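Local coordinates for protein ACDH-11, isoform b (Caenorhabditis elegans, PDB 4Y9J), which belongs to the acyl-CoA dehydrogenase family of flavoproteins and binds flavin-adenine dinucleotide and UCC within an assembly of four chains, at residues L134-A139 against A320-G325; R328-L333 against P433-D438; K408-M413 against Q440-W445. All coordinates share one frame; numbering follows the deposited sequence.

In the fold
The three contacts lie close together in space: the centre of interaction 1 is about 10 Å from that of interaction 2 and about 12 Å from that of interaction 3, and the centres of 2 and 3 are about 12 Å apart. Helix 304-338 supplies a segment to both 1 and 2. Interaction 1, which closes before the others open, ties the N-terminal domain to the acyl-CoA dehydrogenase C-terminal domain. Interactions 2 and 3 alternate along the chain inside the latter domain, and both reach the second subunit. Interactions 1 and 3 also touch UCC, so domain packing, subunit packing and the ligand pocket meet in one buried region.

Interaction 1: L134-A139 against A320-G325; sequences LFSPSA and AVASLG. With UCC (S-{(3S,5R,9R)-1-[(2R,3S,4R,5R)-5-(6-amino-9H-purin-9-yl)-4-hydroxy-3-(phosphonooxy)tetrahydrofuran-2-yl]-3,5,9-trihydroxy-8,8-dimethyl-3,5-dioxido-10,14-dioxo-2,4,6-trioxa-11,15-diaza-3lambda~5~,5lambda~5~-diphosphaheptadecan-17-yl} undecanethioate), chain F.
S136 points at the helical segment 320-325, and its short side chain can be followed atom by atom. CB leaves the backbone toward the helix and meets the V321 branch CG1 at 4.3 Å. The hydroxyl is anti to the S136 backbone N (chi1 -162°), a torsion that carries it onward to A322. There OG rests on the helix backbone, 3.4 Å from A322 CA. It also lies 3.6 Å from A322 CB, so its neighbours across the contact are carbons and no direct hydrogen bond joins the two segments. A water 3.2 Å from S136 OG is hydrogen-bonded to it. The same water donates to A322 O at 2.9 Å, bridging the hydroxyl to a main-chain carbonyl.

Beside it, P137 lays the CB and CG side of its ring against the next turn of the helix, with CG 3.7 Å from G325 O. G325 has no side chain, and the backbones approach closely here, P137 CA lying 5.4 Å from G325 CA. The A322 methyl also meets the fatty tail of UCC: CB is 3.3 Å from C11, the last carbon of the acyl chain, a tight contact. A322 is thus both wall of the pocket and partner of S136.

V321 also packs on V129, L132 and F133 of helix 121-135, and F135 on F57 and V65 of helix 44-74, which places the contact where the N-terminal helices meet the acyl-CoA dehydrogenase C-terminal domain. With only 164 Å² buried between the segments and a single bridging water, the chemistry implies a junction held by close van der Waals fit, with one hydroxyl joined to a water near the end of the UCC acyl chain.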
loop_
_atom_site.group_PDB
_atom_site.type_symbol
_atom_site.label_atom_id
_atom_site.label_comp_id
_atom_site.label_asym_id
_atom_site.label_seq_id
_atom_site.Cartn_x
_atom_site.Cartn_y
_atom_site.Cartn_z
ATOM N N LEU B 134 -32.841 -4.033 6.332
ATOM C CA LEU B 134 -32.241 -5.113 5.567
ATOM C C LEU B 134 -30.949 -4.648 4.847
ATOM O O LEU B 134 -29.940 -5.377 4.820
ATOM C CB LEU B 134 -33.219 -5.671 4.567
ATOM C CG LEU B 134 -34.526 -6.194 5.153
ATOM C CD1 LEU B 134 -35.364 -6.675 3.975
ATOM C CD2 LEU B 134 -34.271 -7.312 6.146
ATOM N N PHE B 135 -30.945 -3.408 4.348
ATOM C CA PHE B 135 -29.832 -2.882 3.548
ATOM C C PHE B 135 -28.615 -2.620 4.420
ATOM O O PHE B 135 -27.485 -2.990 4.048
ATOM C CB PHE B 135 -30.283 -1.583 2.810
ATOM C CG PHE B 135 -29.244 -0.962 1.924
ATOM C CD1 PHE B 135 -28.652 -1.702 0.902
ATOM C CD2 PHE B 135 -28.849 0.343 2.107
ATOM C CE1 PHE B 135 -27.736 -1.153 0.043
ATOM C CE2 PHE B 135 -27.883 0.904 1.259
ATOM C CZ PHE B 135 -27.361 0.171 0.218
ATOM N N SER B 136 -28.842 -2.006 5.583
ATOM C CA SER B 136 -27.758 -1.328 6.326
ATOM C C SER B 136 -26.477 -2.158 6.603
ATOM O O SER B 136 -25.379 -1.683 6.321
ATOM C CB SER B 136 -28.344 -0.707 7.590
ATOM O OG SER B 136 -27.442 0.269 8.080
ATOM N N PRO B 137 -26.599 -3.406 7.112
ATOM C CA PRO B 137 -25.389 -4.150 7.383
ATOM C C PRO B 137 -24.710 -4.721 6.144
ATOM O O PRO B 137 -23.572 -5.168 6.240
ATOM C CB PRO B 137 -25.857 -5.284 8.302
ATOM C CG PRO B 137 -27.326 -5.419 8.055
ATOM C CD PRO B 137 -27.787 -4.071 7.672
ATOM N N SER B 138 -25.351 -4.684 4.997
ATOM C CA SER B 138 -24.659 -4.992 3.756
ATOM C C SER B 138 -24.296 -3.842 2.843
ATOM O O SER B 138 -23.819 -4.074 1.721
ATOM C CB SER B 138 -25.554 -5.904 2.946
ATOM O OG SER B 138 -25.705 -7.121 3.637
ATOM N N ALA B 139 -24.497 -2.605 3.295
ATOM C CA ALA B 139 -24.528 -1.464 2.435
ATOM C C ALA B 139 -23.168 -0.912 2.089
ATOM O O ALA B 139 -23.071 -0.023 1.292
ATOM C CB ALA B 139 -25.337 -0.347 3.119
ATOM N N ALA B 320 -30.218 4.693 14.050
ATOM C CA ALA B 320 -30.720 3.608 14.855
ATOM C C ALA B 320 -30.919 2.323 14.071
ATOM O O ALA B 320 -30.703 1.220 14.572
ATOM C CB ALA B 320 -32.012 4.024 15.556
ATOM N N VAL B 321 -31.409 2.491 12.841
ATOM C CA VAL B 321 -31.531 1.396 11.875
ATOM C C VAL B 321 -30.170 0.674 11.704
ATOM O O VAL B 321 -30.118 -0.546 11.717
ATOM C CB VAL B 321 -32.031 1.857 10.523
ATOM C CG1 VAL B 321 -31.890 0.737 9.499
ATOM C CG2 VAL B 321 -33.470 2.290 10.579
ATOM N N ALA B 322 -29.108 1.450 11.581
ATOM C CA ALA B 322 -27.763 0.937 11.394
ATOM C C ALA B 322 -27.287 0.201 12.653
ATOM O O ALA B 322 -26.798 -0.905 12.540
ATOM C CB ALA B 322 -26.823 2.060 11.102
ATOM N N SER B 323 -27.496 0.789 13.832
ATOM C CA SER B 323 -27.135 0.135 15.071
ATOM C C SER B 323 -27.801 -1.234 15.162
ATOM O O SER B 323 -27.175 -2.243 15.483
ATOM C CB SER B 323 -27.547 1.009 16.266
ATOM O OG SER B 323 -26.773 2.171 16.350
ATOM N N LEU B 324 -29.083 -1.272 14.905
ATOM C CA LEU B 324 -29.876 -2.464 15.019
ATOM C C LEU B 324 -29.523 -3.455 13.919
ATOM O O LEU B 324 -29.568 -4.668 14.154
ATOM C CB LEU B 324 -31.370 -2.128 14.999
ATOM C CG LEU B 324 -31.817 -1.471 16.323
ATOM C CD1 LEU B 324 -33.114 -0.748 16.191
ATOM C CD2 LEU B 324 -31.880 -2.493 17.435
ATOM N N GLY B 325 -29.201 -2.932 12.747
ATOM C CA GLY B 325 -28.727 -3.756 11.644
ATOM C C GLY B 325 -27.446 -4.562 11.989
ATOM O O GLY B 325 -27.399 -5.797 11.743
HETATM O OA1 UCC F . -22.548 13.461 12.081
HETATM C CA1 UCC F . -23.036 13.852 10.951
HETATM C CA2 UCC F . -23.163 13.067 9.639
HETATM C CA3 UCC F . -23.038 11.576 9.651
HETATM C CA4 UCC F . -24.089 10.894 8.712
HETATM C CA5 UCC F . -25.109 10.126 9.563
HETATM C CA6 UCC F . -25.425 8.798 8.968
HETATM C CA7 UCC F . -26.436 8.032 9.806
HETATM C CA8 UCC F . -26.648 6.915 8.864
HETATM C CA9 UCC F . -26.643 5.558 9.320
HETATM C C10 UCC F . -25.534 4.756 8.804
HETATM C C11 UCC F . -24.796 4.400 10.086
HETATM S S UCC F . -23.625 15.383 10.626
HETATM C CP1 UCC F . -23.439 16.417 12.128
HETATM C CP2 UCC F . -24.205 15.947 13.326
HETATM N NP1 UCC F . -24.248 16.958 14.402
HETATM C CP3 UCC F . -25.136 16.773 15.381
HETATM O OP1 UCC F . -25.828 15.763 15.510
HETATM C CP4 UCC F . -25.334 17.925 16.345
HETATM C CP5 UCC F . -25.195 17.408 17.785
HETATM N NP2 UCC F . -25.594 18.553 18.593
HETATM C CP6 UCC F . -26.855 18.869 18.885
HETATM O OP2 UCC F . -27.811 18.165 18.593
HETATM C CP8 UCC F . -27.013 20.121 19.724
HETATM O OP3 UCC F . -27.977 19.851 20.787
HETATM C CPB UCC F . -27.622 21.321 19.037
HETATM C CP7 UCC F . -28.840 21.123 18.123
HETATM C CP9 UCC F . -26.629 21.472 17.803
HETATM C CPA UCC F . -27.235 22.679 19.664
HETATM O O7 UCC F . -27.820 23.755 18.888
HETATM P P2 UCC F . -28.038 25.212 19.562
HETATM O O21 UCC F . -28.603 26.181 18.536
HETATM O O22 UCC F . -26.785 25.483 20.408
HETATM O O6 UCC F . -29.166 24.822 20.668
HETATM P P1 UCC F . -30.664 25.346 20.793
HETATM O O11 UCC F . -30.751 26.853 20.987
HETATM O O12 UCC F . -31.237 24.436 21.839
HETATM O "O5'" UCC F . -31.245 24.915 19.290
HETATM C "C5'" UCC F . -31.736 25.932 18.383
HETATM C "C4'" UCC F . -33.159 25.611 17.885
HETATM C "C3'" UCC F . -34.152 25.538 19.041
HETATM O "O3'" UCC F . -35.373 25.966 18.493
HETATM P P3 UCC F . -36.097 27.286 18.972
HETATM O O33 UCC F . -37.274 27.361 18.026
HETATM O O32 UCC F . -35.131 28.395 18.626
HETATM O O31 UCC F . -36.393 27.030 20.472
HETATM C "C2'" UCC F . -34.264 24.065 19.409
HETATM O "O2'" UCC F . -35.547 23.647 19.872
HETATM O "O4'" UCC F . -33.175 24.310 17.259
HETATM C "C1'" UCC F . -34.050 23.477 18.008
HETATM N N9 UCC F . -33.587 22.082 17.966
HETATM C C4 UCC F . -34.381 21.088 17.581
HETATM N N3 UCC F . -35.641 20.991 17.095
HETATM C C8 UCC F . -32.378 21.618 18.361
HETATM N N7 UCC F . -32.354 20.283 18.188
HETATM C C5 UCC F . -33.553 19.890 17.700
HETATM C C6 UCC F . -34.170 18.616 17.245
HETATM N N6 UCC F . -33.452 17.467 17.328
HETATM N N1 UCC F . -35.476 18.646 16.827
HETATM C C2 UCC F . -36.171 19.801 16.761
HETATM O O HOH W 1 -26.243 -2.023 9.880
#

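Interaction 2: R328-L333 against P433-D438; sequences RRIISL and PTLLRD
L435 reaches across from helix 432-439 and packs against R329, I330 and L333 of helix 304-338. One of its methyls, CD1, touches all three partners. It meets I330 CD1 at 3.8 Å. The same methyl touches L333 CD1 more loosely, at 4.2 Å, about one helical turn further on. R329 CG lies 3.9 Å from L435 CD1, and L435 CD2 adds a second contact to this CG at the same distance. The leucine and the arginine cross at about a right angle, whereas I330 and L333 meet L435 at a slant. L435 alone supplies the buried surface of its segment, 78 of the 132 Å² summed over both sides.

The shape of R329 explains how an arginine can serve an apolar contact. Its CG, anti to the backbone N (chi1 176°), is the one atom set against the leucine; the bends at chi2 and chi3 then turn the guanidinium group off toward the N-terminal domain. There NH2 bonds to S138 OG and NH1 forms a salt bridge with E66. In I330, CG1 is likewise anti to the backbone N (chi1 -160°), and a bend at chi2 brings CD1 to L435 CD1; the side chain also touches I418 of helix 389-419.

On the remaining sides, L436 packs on V411 and V414 of helix 389-419 and on Q440 of the second subunit, while the main-chain O of R437 accepts a bond from Y426 OH of that subunit. The helix segments run nearly antiparallel, at 159°, with axes 10.6 Å apart, a spacing filled from both sides, by L435 from one helix and by R329, I330 and L333 from the other. Antiparallel helices packed through aliphatic side chains are typical of the all-helical C-terminal domain of the acyl-CoA dehydrogenase fold.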
loop_
_atom_site.group_PDB
_atom_site.type_symbol
_atom_site.label_atom_id
_atom_site.label_comp_id
_atom_site.label_asym_id
_atom_site.label_seq_id
_atom_site.Cartn_x
_atom_site.Cartn_y
_atom_site.Cartn_z
ATOM N N ARG B 328 -28.443 -7.219 14.803
ATOM C CA ARG B 328 -29.116 -8.365 14.185
ATOM C C ARG B 328 -28.155 -9.157 13.309
ATOM O O ARG B 328 -28.205 -10.402 13.314
ATOM C CB ARG B 328 -30.310 -7.897 13.379
ATOM C CG ARG B 328 -30.958 -8.958 12.448
ATOM C CD ARG B 328 -31.475 -10.172 13.162
ATOM N NE ARG B 328 -32.468 -9.785 14.175
ATOM C CZ ARG B 328 -32.607 -10.297 15.385
ATOM N NH1 ARG B 328 -31.784 -11.261 15.806
ATOM N NH2 ARG B 328 -33.589 -9.850 16.191
ATOM N N ARG B 329 -27.317 -8.484 12.534
ATOM C CA ARG B 329 -26.411 -9.204 11.645
ATOM C C ARG B 329 -25.454 -10.167 12.444
ATOM O O ARG B 329 -25.318 -11.332 12.114
ATOM C CB ARG B 329 -25.628 -8.239 10.729
ATOM C CG ARG B 329 -24.593 -8.901 9.841
ATOM C CD ARG B 329 -25.244 -9.916 8.910
ATOM N NE ARG B 329 -26.195 -9.305 7.945
ATOM C CZ ARG B 329 -25.851 -8.801 6.757
ATOM N NH1 ARG B 329 -24.578 -8.719 6.393
ATOM N NH2 ARG B 329 -26.792 -8.295 5.962
ATOM N N ILE B 330 -24.849 -9.661 13.491
ATOM C CA ILE B 330 -23.933 -10.460 14.266
ATOM C C ILE B 330 -24.646 -11.611 14.908
ATOM O O ILE B 330 -24.118 -12.695 14.922
ATOM C CB ILE B 330 -23.033 -9.619 15.189
ATOM C CG1 ILE B 330 -21.781 -10.425 15.602
ATOM C CG2 ILE B 330 -23.768 -9.231 16.445
ATOM C CD1 ILE B 330 -20.883 -10.762 14.433
ATOM N N ILE B 331 -25.873 -11.433 15.379
ATOM C CA ILE B 331 -26.585 -12.491 16.001
ATOM C C ILE B 331 -26.988 -13.531 14.934
ATOM O O ILE B 331 -26.920 -14.718 15.166
ATOM C CB ILE B 331 -27.857 -11.944 16.723
ATOM C CG1 ILE B 331 -27.512 -11.033 17.904
ATOM C CG2 ILE B 331 -28.791 -13.076 17.160
ATOM C CD1 ILE B 331 -28.771 -10.385 18.490
ATOM N N SER B 332 -27.456 -13.081 13.779
ATOM C CA SER B 332 -27.752 -13.999 12.690
ATOM C C SER B 332 -26.543 -14.848 12.288
ATOM O O SER B 332 -26.660 -16.065 12.033
ATOM C CB SER B 332 -28.292 -13.230 11.440
ATOM O OG SER B 332 -28.693 -14.129 10.433
ATOM N N LEU B 333 -25.399 -14.190 12.130
ATOM C CA LEU B 333 -24.217 -14.919 11.754
ATOM C C LEU B 333 -23.704 -15.835 12.863
ATOM O O LEU B 333 -23.401 -17.007 12.597
ATOM C CB LEU B 333 -23.143 -13.964 11.342
ATOM C CG LEU B 333 -23.433 -13.211 10.031
ATOM C CD1 LEU B 333 -22.398 -12.137 9.830
ATOM C CD2 LEU B 333 -23.560 -14.130 8.822
ATOM N N PRO B 433 -15.040 -8.404 11.783
ATOM C CA PRO B 433 -14.642 -7.182 12.429
ATOM C C PRO B 433 -15.148 -5.918 11.851
ATOM O O PRO B 433 -15.349 -4.959 12.606
ATOM C CB PRO B 433 -13.080 -7.172 12.342
ATOM C CG PRO B 433 -12.776 -8.600 12.272
ATOM C CD PRO B 433 -13.882 -9.221 11.413
ATOM N N THR B 434 -15.430 -5.906 10.560
ATOM C CA THR B 434 -16.064 -4.741 9.977
ATOM C C THR B 434 -17.346 -4.324 10.739
ATOM O O THR B 434 -17.599 -3.155 10.900
ATOM C CB THR B 434 -16.425 -4.987 8.517
ATOM O OG1 THR B 434 -15.232 -5.339 7.790
ATOM C CG2 THR B 434 -17.037 -3.780 7.939
ATOM N N LEU B 435 -18.141 -5.309 11.119
ATOM C CA LEU B 435 -19.370 -5.072 11.841
ATOM C C LEU B 435 -19.089 -4.328 13.118
ATOM O O LEU B 435 -19.848 -3.393 13.460
ATOM C CB LEU B 435 -20.117 -6.376 12.154
ATOM C CG LEU B 435 -20.552 -7.165 10.911
ATOM C CD1 LEU B 435 -21.027 -8.515 11.378
ATOM C CD2 LEU B 435 -21.654 -6.398 10.188
ATOM N N LEU B 436 -18.015 -4.670 13.832
ATOM C CA LEU B 436 -17.699 -3.987 15.096
ATOM C C LEU B 436 -17.168 -2.550 14.852
ATOM O O LEU B 436 -17.624 -1.571 15.490
ATOM C CB LEU B 436 -16.643 -4.749 15.878
ATOM C CG LEU B 436 -16.221 -4.172 17.198
ATOM C CD1 LEU B 436 -17.322 -4.213 18.230
ATOM C CD2 LEU B 436 -15.012 -4.916 17.697
ATOM N N ARG B 437 -16.205 -2.423 13.925
ATOM C CA ARG B 437 -15.577 -1.137 13.618
ATOM C C ARG B 437 -16.666 -0.112 13.142
ATOM O O ARG B 437 -16.666 1.063 13.547
ATOM C CB ARG B 437 -14.457 -1.338 12.598
ATOM C CG ARG B 437 -13.261 -2.146 13.195
ATOM C CD ARG B 437 -12.077 -2.064 12.281
ATOM N NE ARG B 437 -12.259 -2.833 11.085
ATOM C CZ ARG B 437 -12.669 -2.399 9.920
ATOM N NH1 ARG B 437 -12.909 -1.113 9.695
ATOM N NH2 ARG B 437 -12.742 -3.280 8.923
ATOM N N ASP B 438 -17.528 -0.567 12.257
ATOM C CA ASP B 438 -18.643 0.204 11.735
ATOM C C ASP B 438 -19.735 0.543 12.787
ATOM O O ASP B 438 -20.171 1.688 12.886
ATOM C CB ASP B 438 -19.226 -0.436 10.465
ATOM C CG ASP B 438 -18.209 -0.416 9.227
ATOM O OD1 ASP B 438 -17.022 0.076 9.323
ATOM O OD2 ASP B 438 -18.611 -0.887 8.088
#

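Interaction 3: K408-M413 against Q440-W445; sequences KQAVPM and QVTPIW. With UCC (S-{(3S,5R,9R)-1-[(2R,3S,4R,5R)-5-(6-amino-9H-purin-9-yl)-4-hydroxy-3-(phosphonooxy)tetrahydrofuran-2-yl]-3,5,9-trihydroxy-8,8-dimethyl-3,5-dioxido-10,14-dioxo-2,4,6-trioxa-11,15-diaza-3lambda~5~,5lambda~5~-diphosphaheptadecan-17-yl} undecanethioate), chain F.
The flat carboxamide of Q440 turns a face to V411. The evidence is that V411 CG2 stands 3.6 Å from NE2, 3.8 Å from CD and 4.0 Å from OE1 of Q440, almost evenly over the group. The second flat group, the indole of W445, is sandwiched: V441 CG2 sits over the centre of one face, 3.4 Å above the plane, and the acyl chain of UCC runs along the other, CA3 lying over its rim, 3.3 Å from W445 CE3. C11 of the ligand lies at the ring edge, in plane. In this acyl-CoA dehydrogenase fold the segment 440-445 is thus a loop between helices 432-439 and 449-461 that backs on helix 389-419 and fronts the ligand; flavin-adenine dinucleotide also touches V441 and W445.

V411 CG2 is anti to its carbonyl carbon and presses on the loop backbone as well, 3.4 Å from Q440 CA. The bend of Q440 at chi2 (66°) lays the amide along V411 CG2, while its NE2 also bonds to S415 OG of the second subunit. Next along, the A410 methyl meets the T442 hydroxyl, CB to OG1 3.9 Å; that OG1 is gripped by A439 O and S323 OG. V441 O accepts from both I444 N and W445 N, which holds the turn leading into the indole. K408 starts away from the loop but its bent chain brings the ammonium group back: NZ lies 4.4 Å from P443 CB and forms salt bridges with E416 OE1 and E419 OE1 of the second subunit.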
loop_
_atom_site.group_PDB
_atom_site.type_symbol
_atom_site.label_atom_id
_atom_site.label_comp_id
_atom_site.label_asym_id
_atom_site.label_seq_id
_atom_site.Cartn_x
_atom_site.Cartn_y
_atom_site.Cartn_z
ATOM N N LYS B 408 -25.830 2.933 22.011
ATOM C CA LYS B 408 -25.007 2.543 23.117
ATOM C C LYS B 408 -25.091 1.027 23.322
ATOM O O LYS B 408 -24.162 0.431 23.839
ATOM C CB LYS B 408 -25.402 3.336 24.342
ATOM C CG LYS B 408 -24.595 3.112 25.587
ATOM C CD LYS B 408 -23.091 3.156 25.369
ATOM C CE LYS B 408 -22.638 4.504 24.811
ATOM N NZ LYS B 408 -21.226 4.609 24.529
ATOM N N GLN B 409 -26.184 0.392 22.936
ATOM C CA GLN B 409 -26.239 -1.072 22.880
ATOM C C GLN B 409 -25.253 -1.724 21.872
ATOM O O GLN B 409 -24.798 -2.817 22.114
ATOM C CB GLN B 409 -27.616 -1.567 22.516
ATOM C CG GLN B 409 -28.679 -1.392 23.557
ATOM C CD GLN B 409 -29.986 -1.889 23.011
ATOM O OE1 GLN B 409 -30.456 -1.381 21.994
ATOM N NE2 GLN B 409 -30.564 -2.873 23.657
ATOM N N ALA B 410 -24.953 -1.043 20.781
ATOM C CA ALA B 410 -24.421 -1.678 19.568
ATOM C C ALA B 410 -22.985 -2.229 19.755
ATOM O O ALA B 410 -22.755 -3.377 19.444
ATOM C CB ALA B 410 -24.431 -0.716 18.391
ATOM N N VAL B 411 -22.057 -1.436 20.276
ATOM C CA VAL B 411 -20.690 -1.930 20.367
ATOM C C VAL B 411 -20.551 -3.086 21.359
ATOM O O VAL B 411 -20.008 -4.095 21.006
ATOM C CB VAL B 411 -19.649 -0.838 20.617
ATOM C CG1 VAL B 411 -18.259 -1.435 20.865
ATOM C CG2 VAL B 411 -19.575 0.120 19.401
ATOM N N PRO B 412 -21.090 -2.968 22.582
ATOM C CA PRO B 412 -20.953 -4.167 23.409
ATOM C C PRO B 412 -21.645 -5.410 22.864
ATOM O O PRO B 412 -21.128 -6.509 23.101
ATOM C CB PRO B 412 -21.607 -3.779 24.732
ATOM C CG PRO B 412 -21.504 -2.270 24.753
ATOM C CD PRO B 412 -21.645 -1.823 23.326
ATOM N N MET B 413 -22.798 -5.251 22.217
ATOM C CA MET B 413 -23.458 -6.410 21.658
ATOM C C MET B 413 -22.655 -7.000 20.456
ATOM O O MET B 413 -22.504 -8.213 20.352
ATOM C CB MET B 413 -24.870 -6.091 21.193
ATOM C CG MET B 413 -25.658 -7.398 21.027
ATOM S SD MET B 413 -27.327 -7.135 20.542
ATOM C CE MET B 413 -27.894 -6.491 22.141
ATOM N N GLN B 440 -19.281 0.997 15.832
ATOM C CA GLN B 440 -18.699 2.013 16.688
ATOM C C GLN B 440 -18.927 3.454 16.200
ATOM O O GLN B 440 -18.821 4.389 16.984
ATOM C CB GLN B 440 -17.219 1.685 16.973
ATOM C CG GLN B 440 -16.429 2.698 17.758
ATOM C CD GLN B 440 -16.945 2.831 19.201
ATOM O OE1 GLN B 440 -17.800 3.726 19.497
ATOM N NE2 GLN B 440 -16.552 1.952 20.031
ATOM N N VAL B 441 -19.216 3.663 14.909
ATOM C CA VAL B 441 -19.587 5.014 14.499
ATOM C C VAL B 441 -20.949 5.500 15.130
ATOM O O VAL B 441 -21.169 6.693 15.352
ATOM C CB VAL B 441 -19.638 5.168 12.971
ATOM C CG1 VAL B 441 -20.947 4.716 12.376
ATOM C CG2 VAL B 441 -19.328 6.631 12.634
ATOM N N THR B 442 -21.808 4.529 15.366
ATOM C CA THR B 442 -23.236 4.815 15.632
ATOM C C THR B 442 -23.510 5.577 16.963
ATOM O O THR B 442 -24.412 6.380 16.967
ATOM C CB THR B 442 -24.171 3.616 15.437
ATOM O OG1 THR B 442 -23.977 2.582 16.418
ATOM C CG2 THR B 442 -24.049 3.015 14.082
ATOM N N PRO B 443 -22.740 5.353 18.035
ATOM C CA PRO B 443 -22.945 6.233 19.207
ATOM C C PRO B 443 -22.255 7.556 19.144
ATOM O O PRO B 443 -22.433 8.345 20.104
ATOM C CB PRO B 443 -22.359 5.394 20.370
ATOM C CG PRO B 443 -21.254 4.643 19.662
ATOM C CD PRO B 443 -21.873 4.196 18.400
ATOM N N ILE B 444 -21.522 7.849 18.048
ATOM C CA ILE B 444 -20.680 9.055 17.968
ATOM C C ILE B 444 -21.292 10.129 17.068
ATOM O O ILE B 444 -21.548 11.296 17.502
ATOM C CB ILE B 444 -19.243 8.714 17.577
ATOM C CG1 ILE B 444 -18.592 7.841 18.674
ATOM C CG2 ILE B 444 -18.422 9.994 17.404
ATOM C CD1 ILE B 444 -17.214 7.288 18.288
ATOM N N TRP B 445 -21.548 9.766 15.837
ATOM C CA TRP B 445 -22.049 10.760 14.913
ATOM C C TRP B 445 -23.542 10.982 15.018
ATOM O O TRP B 445 -24.235 10.195 15.625
ATOM C CB TRP B 445 -21.604 10.457 13.476
ATOM C CG TRP B 445 -22.149 9.248 12.755
ATOM C CD1 TRP B 445 -23.174 8.389 13.127
ATOM C CD2 TRP B 445 -21.721 8.826 11.472
ATOM N NE1 TRP B 445 -23.320 7.441 12.199
ATOM C CE2 TRP B 445 -22.486 7.706 11.133
ATOM C CE3 TRP B 445 -20.744 9.319 10.554
ATOM C CZ2 TRP B 445 -22.305 7.021 9.902
ATOM C CZ3 TRP B 445 -20.572 8.652 9.349
ATOM C CH2 TRP B 445 -21.316 7.483 9.061
HETATM O OA1 UCC F . -22.548 13.461 12.081
HETATM C CA1 UCC F . -23.036 13.852 10.951
HETATM C CA2 UCC F . -23.163 13.067 9.639
HETATM C CA3 UCC F . -23.038 11.576 9.651
HETATM C CA4 UCC F . -24.089 10.894 8.712
HETATM C CA5 UCC F . -25.109 10.126 9.563
HETATM C CA6 UCC F . -25.425 8.798 8.968
HETATM C CA7 UCC F . -26.436 8.032 9.806
HETATM C CA8 UCC F . -26.648 6.915 8.864
HETATM C CA9 UCC F . -26.643 5.558 9.320
HETATM C C10 UCC F . -25.534 4.756 8.804
HETATM C C11 UCC F . -24.796 4.400 10.086
HETATM S S UCC F . -23.625 15.383 10.626
HETATM C CP1 UCC F . -23.439 16.417 12.128
HETATM C CP2 UCC F . -24.205 15.947 13.326
HETATM N NP1 UCC F . -24.248 16.958 14.402
HETATM C CP3 UCC F . -25.136 16.773 15.381
HETATM O OP1 UCC F . -25.828 15.763 15.510
HETATM C CP4 UCC F . -25.334 17.925 16.345
HETATM C CP5 UCC F . -25.195 17.408 17.785
HETATM N NP2 UCC F . -25.594 18.553 18.593
HETATM C CP6 UCC F . -26.855 18.869 18.885
HETATM O OP2 UCC F . -27.811 18.165 18.593
HETATM C CP8 UCC F . -27.013 20.121 19.724
HETATM O OP3 UCC F . -27.977 19.851 20.787
HETATM C CPB UCC F . -27.622 21.321 19.037
HETATM C CP7 UCC F . -28.840 21.123 18.123
HETATM C CP9 UCC F . -26.629 21.472 17.803
HETATM C CPA UCC F . -27.235 22.679 19.664
HETATM O O7 UCC F . -27.820 23.755 18.888
HETATM P P2 UCC F . -28.038 25.212 19.562
HETATM O O21 UCC F . -28.603 26.181 18.536
HETATM O O22 UCC F . -26.785 25.483 20.408
HETATM O O6 UCC F . -29.166 24.822 20.668
HETATM P P1 UCC F . -30.664 25.346 20.793
HETATM O O11 UCC F . -30.751 26.853 20.987
HETATM O O12 UCC F . -31.237 24.436 21.839
HETATM O "O5'" UCC F . -31.245 24.915 19.290
HETATM C "C5'" UCC F . -31.736 25.932 18.383
HETATM C "C4'" UCC F . -33.159 25.611 17.885
HETATM C "C3'" UCC F . -34.152 25.538 19.041
HETATM O "O3'" UCC F . -35.373 25.966 18.493
HETATM P P3 UCC F . -36.097 27.286 18.972
HETATM O O33 UCC F . -37.274 27.361 18.026
HETATM O O32 UCC F . -35.131 28.395 18.626
HETATM O O31 UCC F . -36.393 27.030 20.472
HETATM C "C2'" UCC F . -34.264 24.065 19.409
HETATM O "O2'" UCC F . -35.547 23.647 19.872
HETATM O "O4'" UCC F . -33.175 24.310 17.259
HETATM C "C1'" UCC F . -34.050 23.477 18.008
HETATM N N9 UCC F . -33.587 22.082 17.966
HETATM C C4 UCC F . -34.381 21.088 17.581
HETATM N N3 UCC F . -35.641 20.991 17.095
HETATM C C8 UCC F . -32.378 21.618 18.361
HETATM N N7 UCC F . -32.354 20.283 18.188
HETATM C C5 UCC F . -33.553 19.890 17.700
HETATM C C6 UCC F . -34.170 18.616 17.245
HETATM N N6 UCC F . -33.452 17.467 17.328
HETATM N N1 UCC F . -35.476 18.646 16.827
HETATM C C2 UCC F . -36.171 19.801 16.761
#